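Local coordinates for protein endo-beta-1,4-xylanase Xyn10C (Pseudomonas cellulosa, PDB 1GNY) that cleaves internal linkages of the xylan backbone through its C-terminal catalytic domain and binds xylan and xylooligosaccharides through the N-terminal CBM15 module described here, at residues 12-26 and 33-47. Numbering follows the deposited sequence.
With XYP (beta-D-xylopyranose), chain B.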
ATOM      1  N   GLY A  12      -2.063   0.667 -14.034  1.00 15.73           N
ATOM      2  CA  GLY A  12      -2.573  -0.343 -13.138  1.00 15.05           C
ATOM      3  C   GLY A  12      -2.978   0.076 -11.737  1.00 14.60           C
ATOM      4  O   GLY A  12      -3.439  -0.770 -10.972  1.00 15.12           O
ATOM      5  N   TRP A  13      -2.845   1.351 -11.408  1.00 13.50           N
ATOM      6  CA  TRP A  13      -3.271   1.815 -10.092  1.00 12.88           C
ATOM      7  C   TRP A  13      -4.703   2.357 -10.093  1.00 14.30           C
ATOM      8  O   TRP A  13      -5.215   2.824 -11.113  1.00 15.10           O
ATOM      9  CB  TRP A  13      -2.334   2.877  -9.549  1.00 13.69           C
ATOM     10  CG  TRP A  13      -0.961   2.382  -9.097  1.00 12.30           C
ATOM     11  CD1 TRP A  13       0.109   2.041  -9.883  1.00 12.63           C
ATOM     12  CD2 TRP A  13      -0.519   2.255  -7.747  1.00 12.66           C
ATOM     13  NE1 TRP A  13       1.187   1.704  -9.101  1.00 13.64           N
ATOM     14  CE2 TRP A  13       0.827   1.824  -7.779  1.00 13.18           C
ATOM     15  CE3 TRP A  13      -1.134   2.462  -6.491  1.00 13.50           C
ATOM     16  CZ2 TRP A  13       1.555   1.601  -6.628  1.00 15.05           C
ATOM     17  CZ3 TRP A  13      -0.413   2.273  -5.366  1.00 12.49           C
ATOM     18  CH2 TRP A  13       0.928   1.832  -5.425  1.00 13.78           C
ATOM     19  N   ARG A  14      -5.312   2.343  -8.911  1.00 12.41           N
ATOM     20  CA  ARG A  14      -6.676   2.861  -8.672  1.00 13.58           C
ATOM     21  C   ARG A  14      -6.752   3.504  -7.308  1.00 13.04           C
ATOM     22  O   ARG A  14      -5.992   3.150  -6.409  1.00 13.90           O
ATOM     23  CB  ARG A  14      -7.714   1.716  -8.614  1.00 14.32           C
ATOM     24  CG  ARG A  14      -7.741   0.728  -9.739  1.00 18.81           C
ATOM     25  CD  ARG A  14      -8.776  -0.396  -9.513  1.00 18.14           C
ATOM     26  NE  ARG A  14      -8.513  -1.366  -8.423  1.00 19.29           N
ATOM     27  CZ  ARG A  14      -7.709  -2.425  -8.537  1.00 17.13           C
ATOM     28  NH1 ARG A  14      -7.066  -2.678  -9.661  1.00 17.45           N
ATOM     29  NH2 ARG A  14      -7.563  -3.276  -7.531  1.00 16.71           N
ATOM     30  N   GLY A  15      -7.690   4.438  -7.151  1.00 13.06           N
ATOM     31  CA  GLY A  15      -8.066   4.887  -5.824  1.00 13.13           C
ATOM     32  C   GLY A  15      -8.804   3.739  -5.134  1.00 13.74           C
ATOM     33  O   GLY A  15      -9.301   2.786  -5.766  1.00 14.04           O
ATOM     34  N   ASN A  16      -8.827   3.828  -3.801  1.00 12.85           N
ATOM     35  CA  ASN A  16      -9.496   2.822  -2.922  1.00 13.30           C
ATOM     36  C   ASN A  16     -10.103   3.438  -1.662  1.00 13.91           C
ATOM     37  O   ASN A  16      -9.567   4.411  -1.103  1.00 12.48           O
ATOM     38  CB  ASN A  16      -8.508   1.763  -2.471  1.00 13.60           C
ATOM     39  CG  ASN A  16      -9.166   0.479  -2.030  1.00 13.67           C
ATOM     40  OD1 ASN A  16      -9.064   0.057  -0.849  1.00 15.79           O
ATOM     41  ND2 ASN A  16      -9.776  -0.182  -2.955  1.00 10.93           N
ATOM     42  N   ALA A  17     -11.252   2.880  -1.268  1.00 13.40           N
ATOM     43  CA  ALA A  17     -11.911   3.243  -0.001  1.00 14.39           C
ATOM     44  C   ALA A  17     -12.253   1.959   0.744  1.00 15.33           C
ATOM     45  O   ALA A  17     -12.967   1.118   0.245  1.00 14.69           O
ATOM     46  CB  ALA A  17     -13.142   4.042  -0.224  1.00 14.65           C
ATOM     47  N   SER A  18     -11.703   1.805   1.939  1.00 16.02           N
ATOM     48  CA  SER A  18     -12.010   0.638   2.802  1.00 18.48           C
ATOM     49  C   SER A  18     -12.867   0.973   4.038  1.00 19.46           C
ATOM     50  O   SER A  18     -13.205   0.070   4.823  1.00 21.40           O
ATOM     51  CB  SER A  18     -10.688  -0.009   3.267  1.00 17.82           C
ATOM     52  OG  SER A  18      -9.997   0.877   4.180  1.00 16.11           O
ATOM     53  N   GLY A  19     -13.157   2.247   4.225  1.00 20.74           N
ATOM     54  CA  GLY A  19     -13.891   2.789   5.372  1.00 21.67           C
ATOM     55  C   GLY A  19     -15.119   3.578   4.927  1.00 22.79           C
ATOM     56  O   GLY A  19     -15.682   3.298   3.873  1.00 23.28           O
ATOM     57  N   SER A  20     -15.459   4.596   5.701  1.00 23.82           N
ATOM     58  CA  SER A  20     -16.691   5.373   5.503  1.00 25.03           C
ATOM     59  C   SER A  20     -16.551   6.681   4.690  1.00 23.70           C
ATOM     60  O   SER A  20     -17.481   7.486   4.658  1.00 25.00           O
ATOM     61  CB  SER A  20     -17.296   5.695   6.870  1.00 25.22           C
ATOM     62  OG  SER A  20     -16.397   6.518   7.601  1.00 29.58           O
ATOM     63  N   THR A  21     -15.396   6.885   4.072  1.00 20.71           N
ATOM     64  CA  THR A  21     -15.149   8.043   3.230  1.00 18.96           C
ATOM     65  C   THR A  21     -14.803   7.596   1.816  1.00 17.17           C
ATOM     66  O   THR A  21     -13.914   6.779   1.611  1.00 16.46           O
ATOM     67  CB  THR A  21     -13.989   8.852   3.768  1.00 18.82           C
ATOM     68  OG1 THR A  21     -14.293   9.344   5.088  1.00 21.71           O
ATOM     69  CG2 THR A  21     -13.754  10.070   2.949  1.00 18.83           C
ATOM     70  N   SER A  22     -15.490   8.183   0.852  1.00 16.19           N
ATOM     71  CA  SER A  22     -15.252   7.870  -0.566  1.00 16.80           C
ATOM     72  C   SER A  22     -13.941   8.460  -1.060  1.00 14.85           C
ATOM     73  O   SER A  22     -13.497   9.514  -0.609  1.00 15.21           O
ATOM     74  CB  SER A  22     -16.400   8.414  -1.398  1.00 18.45           C
ATOM     75  OG  SER A  22     -17.608   7.774  -0.999  1.00 20.62           O
ATOM     76  N   HIS A  23     -13.330   7.791  -2.030  1.00 15.21           N
ATOM     77  CA  HIS A  23     -12.072   8.272  -2.582  1.00 14.36           C
ATOM     78  C   HIS A  23     -12.275   9.100  -3.864  1.00 14.47           C
ATOM     79  O   HIS A  23     -13.324   9.019  -4.506  1.00 14.55           O
ATOM     80  CB  HIS A  23     -11.122   7.074  -2.876  1.00 14.18           C
ATOM     81  CG  HIS A  23     -11.565   6.167  -3.989  1.00 13.27           C
ATOM     82  ND1 HIS A  23     -11.306   6.428  -5.327  1.00 14.57           N
ATOM     83  CD2 HIS A  23     -12.248   4.997  -3.969  1.00 15.30           C
ATOM     84  CE1 HIS A  23     -11.803   5.458  -6.068  1.00 15.95           C
ATOM     85  NE2 HIS A  23     -12.385   4.573  -5.274  1.00 16.07           N
ATOM     86  N   SER A  24     -11.261   9.853  -4.245  1.00 13.25           N
ATOM     87  CA  SER A  24     -11.259  10.642  -5.496  1.00 13.09           C
ATOM     88  C   SER A  24     -10.273  10.129  -6.570  1.00 12.73           C
ATOM     89  O   SER A  24      -9.759  10.907  -7.359  1.00 13.93           O
ATOM     90  CB  SER A  24     -11.033  12.142  -5.215  1.00 14.73           C
ATOM     91  OG  SER A  24      -9.793  12.465  -4.609  1.00 14.19           O
ATOM     92  N   GLY A  25     -10.025   8.819  -6.605  1.00 12.22           N
ATOM     93  CA  GLY A  25      -9.128   8.209  -7.575  1.00 11.28           C
ATOM     94  C   GLY A  25      -7.674   8.508  -7.281  1.00 11.74           C
ATOM     95  O   GLY A  25      -7.289   8.767  -6.123  1.00 11.11           O
ATOM     96  N   ILE A  26      -6.850   8.411  -8.318  1.00 11.64           N
ATOM     97  CA  ILE A  26      -5.403   8.711  -8.259  1.00 11.60           C
ATOM     98  C   ILE A  26      -5.008   9.621  -9.410  1.00 12.21           C
ATOM     99  O   ILE A  26      -5.756   9.786 -10.380  1.00 13.39           O
ATOM    100  CB  ILE A  26      -4.510   7.420  -8.235  1.00 11.76           C
ATOM    101  CG1 ILE A  26      -4.769   6.467  -9.408  1.00 15.20           C
ATOM    102  CG2 ILE A  26      -4.783   6.649  -6.945  1.00 11.74           C
ATOM    103  CD1 ILE A  26      -3.967   6.671 -10.585  1.00 19.26           C
ATOM    104  N   VAL A  33       2.633   7.999  -8.287  1.00 12.04           N
ATOM    105  CA  VAL A  33       1.170   7.969  -8.021  1.00 11.58           C
ATOM    106  C   VAL A  33       0.823   8.816  -6.804  1.00 11.79           C
ATOM    107  O   VAL A  33       1.421   8.615  -5.751  1.00 12.76           O
ATOM    108  CB  VAL A  33       0.687   6.511  -7.808  1.00 11.46           C
ATOM    109  CG1 VAL A  33      -0.752   6.444  -7.327  1.00 13.63           C
ATOM    110  CG2 VAL A  33       0.858   5.677  -9.111  1.00 11.14           C
ATOM    111  N   THR A  34      -0.159   9.703  -6.943  1.00 12.53           N
ATOM    112  CA  THR A  34      -0.566  10.616  -5.840  1.00 12.57           C
ATOM    113  C   THR A  34      -2.063  10.492  -5.629  1.00 12.91           C
ATOM    114  O   THR A  34      -2.840  10.385  -6.592  1.00 12.60           O
ATOM    115  CB  THR A  34      -0.177  12.107  -6.108  1.00 12.51           C
ATOM    116  OG1 THR A  34       1.221  12.181  -6.401  1.00 12.81           O
ATOM    117  CG2 THR A  34      -0.423  13.019  -4.887  1.00 15.46           C
ATOM    118  N   PHE A  35      -2.452  10.505  -4.361  1.00 12.45           N
ATOM    119  CA  PHE A  35      -3.867  10.584  -3.996  1.00 12.54           C
ATOM    120  C   PHE A  35      -4.125  11.649  -2.919  1.00 12.68           C
ATOM    121  O   PHE A  35      -3.233  11.987  -2.105  1.00 13.34           O
ATOM    122  CB  PHE A  35      -4.447   9.220  -3.595  1.00 12.18           C
ATOM    123  CG  PHE A  35      -3.970   8.671  -2.272  1.00 11.85           C
ATOM    124  CD1 PHE A  35      -2.799   7.890  -2.207  1.00 12.20           C
ATOM    125  CD2 PHE A  35      -4.716   8.834  -1.114  1.00 13.28           C
ATOM    126  CE1 PHE A  35      -2.368   7.371  -1.023  1.00 13.97           C
ATOM    127  CE2 PHE A  35      -4.283   8.298   0.087  1.00 14.44           C
ATOM    128  CZ  PHE A  35      -3.108   7.543   0.126  1.00 13.89           C
ATOM    129  N   ALA A  36      -5.360  12.157  -2.938  1.00 12.80           N
ATOM    130  CA  ALA A  36      -5.891  13.055  -1.912  1.00 13.24           C
ATOM    131  C   ALA A  36      -6.375  12.200  -0.720  1.00 13.29           C
ATOM    132  O   ALA A  36      -7.247  11.317  -0.850  1.00 13.87           O
ATOM    133  CB  ALA A  36      -7.039  13.886  -2.459  1.00 13.50           C
ATOM    134  N   ALA A  37      -5.754  12.405   0.434  1.00 14.29           N
ATOM    135  CA  ALA A  37      -6.064  11.646   1.652  1.00 14.07           C
ATOM    136  C   ALA A  37      -7.309  12.244   2.345  1.00 15.48           C
ATOM    137  O   ALA A  37      -7.234  12.954   3.360  1.00 15.24           O
ATOM    138  CB  ALA A  37      -4.859  11.629   2.590  1.00 14.67           C
ATOM    139  N   LEU A  38      -8.452  11.959   1.748  1.00 14.52           N
ATOM    140  CA  LEU A  38      -9.735  12.589   2.148  1.00 14.85           C
ATOM    141  C   LEU A  38     -10.310  12.156   3.484  1.00 15.15           C
ATOM    142  O   LEU A  38     -11.020  12.940   4.133  1.00 16.68           O
ATOM    143  CB  LEU A  38     -10.800  12.384   1.070  1.00 15.75           C
ATOM    144  CG  LEU A  38     -10.456  13.014  -0.285  1.00 16.10           C
ATOM    145  CD1 LEU A  38     -11.415  12.499  -1.360  1.00 17.70           C
ATOM    146  CD2 LEU A  38     -10.365  14.531  -0.240  1.00 18.89           C
ATOM    147  N   GLY A  39     -10.043  10.937   3.879  1.00 14.82           N
ATOM    148  CA  GLY A  39     -10.536  10.394   5.153  1.00 15.82           C
ATOM    149  C   GLY A  39      -9.958   9.048   5.516  1.00 15.76           C
ATOM    150  O   GLY A  39      -9.164   8.470   4.783  1.00 15.32           O
ATOM    151  N   ASP A  40     -10.337   8.534   6.691  1.00 16.08           N
ATOM    152  CA  ASP A  40      -9.901   7.209   7.142  1.00 16.12           C
ATOM    153  C   ASP A  40     -10.297   6.144   6.099  1.00 15.59           C
ATOM    154  O   ASP A  40     -11.424   6.153   5.584  1.00 15.69           O
ATOM    155  CB  ASP A  40     -10.531   6.880   8.514  1.00 16.85           C
ATOM    156  CG  ASP A  40     -10.107   5.544   9.045  1.00 18.53           C
ATOM    157  OD1 ASP A  40      -9.022   5.428   9.678  1.00 18.50           O
ATOM    158  OD2 ASP A  40     -10.817   4.521   8.871  1.00 22.41           O
ATOM    159  N   GLY A  41      -9.339   5.299   5.747  1.00 14.11           N
ATOM    160  CA  GLY A  41      -9.538   4.239   4.766  1.00 13.53           C
ATOM    161  C   GLY A  41      -9.391   4.619   3.305  1.00 13.58           C
ATOM    162  O   GLY A  41      -9.564   3.756   2.473  1.00 12.37           O
ATOM    163  N   VAL A  42      -9.036   5.868   3.010  1.00 12.59           N
ATOM    164  CA  VAL A  42      -8.837   6.310   1.619  1.00 12.91           C
ATOM    165  C   VAL A  42      -7.379   5.980   1.283  1.00 11.84           C
ATOM    166  O   VAL A  42      -6.471   6.290   2.061  1.00 11.88           O
ATOM    167  CB  VAL A  42      -9.188   7.807   1.402  1.00 13.13           C
ATOM    168  CG1 VAL A  42      -8.836   8.277  -0.007  1.00 14.04           C
ATOM    169  CG2 VAL A  42     -10.687   8.026   1.704  1.00 14.39           C
ATOM    170  N   GLY A  43      -7.167   5.372   0.127  1.00 11.43           N
ATOM    171  CA  GLY A  43      -5.839   4.985  -0.307  1.00 10.59           C
ATOM    172  C   GLY A  43      -5.682   4.813  -1.802  1.00 11.48           C
ATOM    173  O   GLY A  43      -6.504   5.264  -2.596  1.00 11.40           O
ATOM    174  N   ALA A  44      -4.604   4.093  -2.148  1.00 11.44           N
ATOM    175  CA  ALA A  44      -4.233   3.769  -3.534  1.00 11.94           C
ATOM    176  C   ALA A  44      -3.780   2.326  -3.590  1.00 11.57           C
ATOM    177  O   ALA A  44      -3.048   1.905  -2.710  1.00 12.20           O
ATOM    178  CB  ALA A  44      -3.155   4.655  -3.990  1.00 12.74           C
ATOM    179  N   VAL A  45      -4.233   1.609  -4.616  1.00 11.35           N
ATOM    180  CA  VAL A  45      -3.982   0.174  -4.770  1.00 11.29           C
ATOM    181  C   VAL A  45      -3.646  -0.256  -6.198  1.00 12.16           C
ATOM    182  O   VAL A  45      -3.942   0.478  -7.149  1.00 12.46           O
ATOM    183  CB  VAL A  45      -5.218  -0.678  -4.313  1.00 11.03           C
ATOM    184  CG1 VAL A  45      -5.527  -0.513  -2.795  1.00 11.65           C
ATOM    185  CG2 VAL A  45      -6.426  -0.413  -5.144  1.00 10.09           C
ATOM    186  N   PHE A  46      -3.067  -1.456  -6.302  1.00 12.01           N
ATOM    187  CA  PHE A  46      -2.787  -2.121  -7.567  1.00 11.82           C
ATOM    188  C   PHE A  46      -2.968  -3.611  -7.303  1.00 13.21           C
ATOM    189  O   PHE A  46      -3.069  -4.057  -6.150  1.00 13.53           O
ATOM    190  CB  PHE A  46      -1.365  -1.818  -8.068  1.00 12.75           C
ATOM    191  CG  PHE A  46      -0.288  -2.302  -7.134  1.00 12.77           C
ATOM    192  CD1 PHE A  46       0.114  -1.511  -6.066  1.00 15.11           C
ATOM    193  CD2 PHE A  46       0.269  -3.579  -7.281  1.00 14.22           C
ATOM    194  CE1 PHE A  46       1.069  -1.972  -5.165  1.00 14.41           C
ATOM    195  CE2 PHE A  46       1.226  -4.032  -6.376  1.00 14.19           C
ATOM    196  CZ  PHE A  46       1.604  -3.242  -5.318  1.00 14.59           C
ATOM    197  N   ASP A  47      -2.944  -4.393  -8.373  1.00 15.09           N
ATOM    198  CA  ASP A  47      -3.089  -5.833  -8.228  1.00 15.72           C
ATOM    199  C   ASP A  47      -1.826  -6.601  -8.577  1.00 15.64           C
ATOM    200  O   ASP A  47      -1.132  -6.285  -9.544  1.00 16.66           O
ATOM    201  CB  ASP A  47      -4.175  -6.377  -9.150  1.00 15.67           C
ATOM    202  CG  ASP A  47      -5.510  -5.812  -8.868  1.00 17.14           C
ATOM    203  OD1 ASP A  47      -5.848  -5.558  -7.680  1.00 16.37           O
ATOM    204  OD2 ASP A  47      -6.313  -5.616  -9.793  1.00 20.01           O
TER
HETATM  205  C1  XYP B   2     -13.483  -2.599  -1.632  1.00 18.73           C
HETATM  206  C2  XYP B   2     -12.066  -2.156  -1.303  1.00 15.52           C
HETATM  207  C3  XYP B   2     -11.479  -3.006  -0.179  1.00 15.12           C
HETATM  208  C4  XYP B   2     -12.469  -3.125   0.983  1.00 16.53           C
HETATM  209  C5  XYP B   2     -13.818  -3.544   0.435  1.00 17.25           C
HETATM  210  O2  XYP B   2     -11.231  -2.298  -2.448  1.00 15.43           O
HETATM  211  O3  XYP B   2     -10.259  -2.444   0.279  1.00 13.94           O
HETATM  212  O4  XYP B   2     -11.985  -4.116   1.862  1.00 14.99           O
HETATM  213  O5  XYP B   2     -14.291  -2.637  -0.538  1.00 17.09           O
HETATM  214  O   HOH W   1      -3.061  -3.435 -11.158  1.00 20.04           O
HETATM  215  O   HOH W   2     -12.705   5.055   3.406  1.00 15.98           O
HETATM  216  O   HOH W   3     -13.761   7.506   6.658  1.00 26.04           O
HETATM  217  O   HOH W   4      -7.160  11.490  -5.200  1.00 12.75           O
HETATM  218  O   HOH W   5      -8.752  10.005  -2.810  1.00 13.65           O
HETATM  219  O   HOH W   6      -7.696   7.660  -3.634  1.00 12.31           O
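Strand 14-17 pairs antiparallel with strand 42-47 at the margin of the five-stranded sheet that carries the xylan site of this CBM15 module; the pair presents Asn16 to xylan, while Trp13, just before the strand, packs into the interior. Arg14 with Val45 and Asn16 with Gly43 are the hydrogen-bonded pairs, and Val45 N reaches Arg14 O at 2.9 Å. On the sugar-binding face, a chi1 of -159° swings Asn16 CG away from the backbone N and over Val45 CG1, and presents the amide to xylose; CB, placed by the strand's backbone, rests on the same methyl. ND2 donates to O2 of the sugar at 2.6 Å, while OD1 lies 3.0 Å from its O3. Gln81 and Gln127 also hydrogen-bond xylose. Alongside, Arg14 grips Asp47 end-on; NH2 meets OD1 at 2.9 Å, in the guanidinium plane and almost straight, whereas NH1 reaches OD2 from above the carboxylate plane. Asp47 is also salt-bridged to Lys83, and Arg14 NH2 hydrogen-bonds Gln127, tying the ion pair to a sugar-binding residue. Buried Trp13 is sandwiched: Val33 CG2 sits over one face, 3.7 Å from the centroid of the five-membered ring, and Phe46 covers the opposite face, its CD1 3.5 Å from Trp13 CZ2, with the ring planes inclined at 53°. The indole NE1 is satisfied by Asp8 O. Replacing Trp13 with an alanine would probably open a gap between Val33 and Phe46 and leave Asp8 O without its indole donor. The chemistry thus divides: apolar contacts on both faces, with the NE1 bond, hold the indole; the valine-backed amide of Asn16 offers xylan directional polar groups directly, while the Arg14-Asp47 pair probably acts only at second hand, by positioning Gln127.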